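Local structure of proteinase K (Serratia sp., 2B6N) at residues V33-D39 with V91-R97. The protein hydrolyses peptide bonds as a probably secreted, calcium-binding serine endopeptidase of the subtilase family, this chain being its proteinase K-like catalytic part. Residues are numbered along the deposited sequence; the frame is centred on the assembly and turned at random.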
ATOM      1  N   VAL A  33      -6.470 -12.484   6.638  1.00  9.79           N
ATOM      2  CA  VAL A  33      -6.515 -11.017   6.554  1.00  9.14           C
ATOM      3  C   VAL A  33      -7.054 -10.582   5.188  1.00  8.91           C
ATOM      4  O   VAL A  33      -6.844 -11.271   4.186  1.00  8.77           O
ATOM      5  CB  VAL A  33      -5.091 -10.390   6.766  1.00  8.67           C
ATOM      6  CG1 VAL A  33      -5.131  -8.850   6.715  1.00  8.10           C
ATOM      7  CG2 VAL A  33      -4.492 -10.842   8.086  1.00  9.22           C
ATOM      8  N   THR A  34      -7.770  -9.454   5.152  1.00  8.79           N
ATOM      9  CA  THR A  34      -8.284  -8.920   3.896  1.00  8.39           C
ATOM     10  C   THR A  34      -7.682  -7.540   3.647  1.00  8.54           C
ATOM     11  O   THR A  34      -7.666  -6.685   4.529  1.00  7.40           O
ATOM     12  CB  THR A  34      -9.825  -8.825   3.914  1.00  9.45           C
ATOM     13  OG1 THR A  34     -10.364 -10.127   4.140  1.00  9.62           O
ATOM     14  CG2 THR A  34     -10.360  -8.323   2.567  1.00  9.44           C
ATOM     15  N   ALA A  35      -7.160  -7.351   2.442  1.00  8.02           N
ATOM     16  CA  ALA A  35      -6.571  -6.086   2.050  1.00  8.26           C
ATOM     17  C   ALA A  35      -7.485  -5.452   1.024  1.00  7.69           C
ATOM     18  O   ALA A  35      -7.707  -6.013  -0.047  1.00  8.33           O
ATOM     19  CB  ALA A  35      -5.179  -6.308   1.451  1.00  7.58           C
ATOM     20  N   PHE A  36      -8.002  -4.283   1.370  1.00  7.29           N
ATOM     21  CA  PHE A  36      -8.889  -3.505   0.500  1.00  6.62           C
ATOM     22  C   PHE A  36      -8.065  -2.511  -0.330  1.00  6.24           C
ATOM     23  O   PHE A  36      -7.352  -1.664   0.210  1.00  6.50           O
ATOM     24  CB  PHE A  36      -9.941  -2.800   1.357  1.00  6.92           C
ATOM     25  CG  PHE A  36     -10.898  -3.753   2.018  1.00  6.75           C
ATOM     26  CD1 PHE A  36     -10.649  -4.256   3.305  1.00  6.47           C
ATOM     27  CD2 PHE A  36     -12.043  -4.169   1.345  1.00  8.37           C
ATOM     28  CE1 PHE A  36     -11.545  -5.164   3.917  1.00  8.33           C
ATOM     29  CE2 PHE A  36     -12.948  -5.069   1.944  1.00  9.65           C
ATOM     30  CZ  PHE A  36     -12.700  -5.570   3.219  1.00  8.79           C
ATOM     31  N   VAL A  37      -8.150  -2.630  -1.650  1.00  6.10           N
ATOM     32  CA  VAL A  37      -7.332  -1.811  -2.528  1.00  5.44           C
ATOM     33  C   VAL A  37      -8.216  -0.725  -3.124  1.00  5.65           C
ATOM     34  O   VAL A  37      -9.026  -0.998  -4.011  1.00  5.06           O
ATOM     35  CB  VAL A  37      -6.669  -2.669  -3.624  1.00  6.12           C
ATOM     36  CG1 VAL A  37      -5.794  -1.783  -4.538  1.00  5.63           C
ATOM     37  CG2 VAL A  37      -5.833  -3.784  -2.978  1.00  4.70           C
ATOM     38  N   ILE A  38      -8.099   0.484  -2.587  1.00  5.81           N
ATOM     39  CA  ILE A  38      -8.948   1.611  -3.016  1.00  5.68           C
ATOM     40  C   ILE A  38      -8.197   2.345  -4.122  1.00  5.76           C
ATOM     41  O   ILE A  38      -7.224   3.028  -3.848  1.00  5.10           O
ATOM     42  CB  ILE A  38      -9.259   2.571  -1.822  1.00  5.16           C
ATOM     43  CG1 ILE A  38      -9.882   1.783  -0.652  1.00  5.39           C
ATOM     44  CG2 ILE A  38     -10.171   3.748  -2.302  1.00  4.75           C
ATOM     45  CD1 ILE A  38     -10.012   2.561   0.687  1.00  5.19           C
ATOM     46  N   ASP A  39      -8.623   2.165  -5.371  1.00  5.90           N
ATOM     47  CA  ASP A  39      -7.745   2.473  -6.492  1.00  5.86           C
ATOM     48  C   ASP A  39      -8.544   2.392  -7.800  1.00  6.65           C
ATOM     49  O   ASP A  39      -9.772   2.632  -7.812  1.00  6.75           O
ATOM     50  CB  ASP A  39      -6.562   1.466  -6.485  1.00  6.04           C
ATOM     51  CG  ASP A  39      -5.276   2.048  -7.033  1.00  8.23           C
ATOM     52  OD1 ASP A  39      -5.232   2.378  -8.257  1.00  8.14           O
ATOM     53  OD2 ASP A  39      -4.290   2.142  -6.247  1.00  7.74           O
ATOM     54  N   VAL A  91      -2.869 -13.387   1.294  1.00  8.54           N
ATOM     55  CA  VAL A  91      -3.881 -12.422   1.729  1.00  8.21           C
ATOM     56  C   VAL A  91      -5.086 -12.441   0.785  1.00  8.40           C
ATOM     57  O   VAL A  91      -4.949 -12.749  -0.410  1.00  8.67           O
ATOM     58  CB  VAL A  91      -3.291 -10.979   1.818  1.00  8.56           C
ATOM     59  CG1 VAL A  91      -3.135 -10.346   0.438  1.00  6.84           C
ATOM     60  CG2 VAL A  91      -4.126 -10.090   2.742  1.00  8.19           C
ATOM     61  N   ASN A  92      -6.270 -12.140   1.316  1.00  8.07           N
ATOM     62  CA  ASN A  92      -7.426 -11.862   0.454  1.00  9.66           C
ATOM     63  C   ASN A  92      -7.369 -10.424  -0.044  1.00  9.21           C
ATOM     64  O   ASN A  92      -7.004  -9.524   0.707  1.00  9.03           O
ATOM     65  CB  ASN A  92      -8.719 -12.126   1.213  1.00 10.22           C
ATOM     66  CG  ASN A  92      -8.762 -13.520   1.752  1.00 15.04           C
ATOM     67  OD1 ASN A  92      -8.730 -14.478   0.983  1.00 17.01           O
ATOM     68  ND2 ASN A  92      -8.768 -13.656   3.086  1.00 18.80           N
ATOM     69  N   VAL A  93      -7.708 -10.226  -1.317  1.00  8.85           N
ATOM     70  CA  VAL A  93      -7.626  -8.930  -1.970  1.00  9.16           C
ATOM     71  C   VAL A  93      -9.028  -8.548  -2.419  1.00  8.41           C
ATOM     72  O   VAL A  93      -9.704  -9.336  -3.085  1.00  9.08           O
ATOM     73  CB  VAL A  93      -6.679  -8.951  -3.198  1.00  8.77           C
ATOM     74  CG1 VAL A  93      -6.718  -7.595  -3.963  1.00  9.92           C
ATOM     75  CG2 VAL A  93      -5.245  -9.270  -2.759  1.00 10.51           C
ATOM     76  N   VAL A  94      -9.453  -7.350  -2.033  1.00  7.39           N
ATOM     77  CA  VAL A  94     -10.756  -6.810  -2.436  1.00  6.88           C
ATOM     78  C   VAL A  94     -10.588  -5.456  -3.133  1.00  6.53           C
ATOM     79  O   VAL A  94     -10.089  -4.484  -2.555  1.00  6.99           O
ATOM     80  CB  VAL A  94     -11.744  -6.689  -1.232  1.00  6.65           C
ATOM     81  CG1 VAL A  94     -13.081  -6.048  -1.702  1.00  8.38           C
ATOM     82  CG2 VAL A  94     -12.005  -8.028  -0.604  1.00  7.74           C
ATOM     83  N   GLY A  95     -11.018  -5.400  -4.387  1.00  6.56           N
ATOM     84  CA  GLY A  95     -10.962  -4.161  -5.154  1.00  6.13           C
ATOM     85  C   GLY A  95     -12.103  -3.206  -4.828  1.00  6.23           C
ATOM     86  O   GLY A  95     -13.291  -3.587  -4.844  1.00  6.37           O
ATOM     87  N   VAL A  96     -11.735  -1.969  -4.504  1.00  5.66           N
ATOM     88  CA  VAL A  96     -12.701  -0.885  -4.289  1.00  6.51           C
ATOM     89  C   VAL A  96     -12.340   0.187  -5.303  1.00  6.73           C
ATOM     90  O   VAL A  96     -11.362   0.905  -5.130  1.00  6.26           O
ATOM     91  CB  VAL A  96     -12.662  -0.362  -2.831  1.00  6.44           C
ATOM     92  CG1 VAL A  96     -13.750   0.686  -2.601  1.00  6.34           C
ATOM     93  CG2 VAL A  96     -12.889  -1.533  -1.876  1.00  5.62           C
ATOM     94  N   ARG A  97     -13.101   0.249  -6.397  1.00  6.74           N
ATOM     95  CA  ARG A  97     -12.740   1.135  -7.509  1.00  6.43           C
ATOM     96  C   ARG A  97     -13.294   2.547  -7.329  1.00  7.08           C
ATOM     97  O   ARG A  97     -14.529   2.780  -7.366  1.00  7.45           O
ATOM     98  CB  ARG A  97     -13.138   0.510  -8.865  1.00  5.62           C
ATOM     99  CG  ARG A  97     -12.898   1.446 -10.053  1.00  6.04           C
ATOM    100  CD  ARG A  97     -13.160   0.736 -11.386  1.00  7.71           C
ATOM    101  NE  ARG A  97     -12.783   1.561 -12.537  1.00 11.13           N
ATOM    102  CZ  ARG A  97     -13.595   1.915 -13.540  1.00 11.37           C
ATOM    103  NH1 ARG A  97     -14.866   1.522 -13.579  1.00  8.02           N
ATOM    104  NH2 ARG A  97     -13.117   2.669 -14.522  1.00 12.00           N
TER
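With CG opposite its own carbonyl carbon (chi1 -67°), F36 lays its ring alongside V94; CD2 comes 3.6 Å from V94 CB. V94, at chi1 177°, sends CG1 toward CD2 and CE2 of the F36 ring and CG2 to T34, whose CG2 it meets at 3.6 Å. That T34 methyl also sits over one face of the F36 ring, offset toward the rim, while V96 CG2 reaches the ring edge. I38 continues the row, its CG1 4.1 Å from V96 CB, and helix 107-120 packs on this layer through W116 and V117. Both layers spring from a parallel ladder in the central sheet of the subtilisin-like alpha/beta fold, strand 34-39 lying between 92-97 and 125-129. A35 and V37 each give their N-H to strand 92-97 and take one back at their O; A35 N to N92 O is 2.8 Å and nearly straight. V96 N approaches V37 O from above the carbonyl plane. At the start, V33 O takes the N92 backbone N-H and a weak second bond from N92 ND2. The other face holds A35 and V37, with V37 CG2 against V93 CG1 at 4.0 Å, where helix 72-81 packs against them. At the far end D39 N binds V96 O at 3.0 Å; D39 OD1 is hydrogen-bonded to H72 ND1, consistent with their predicted charge-relay roles with S224, and R97 runs out extended, its NH1 forming salt bridges with D58 and D61.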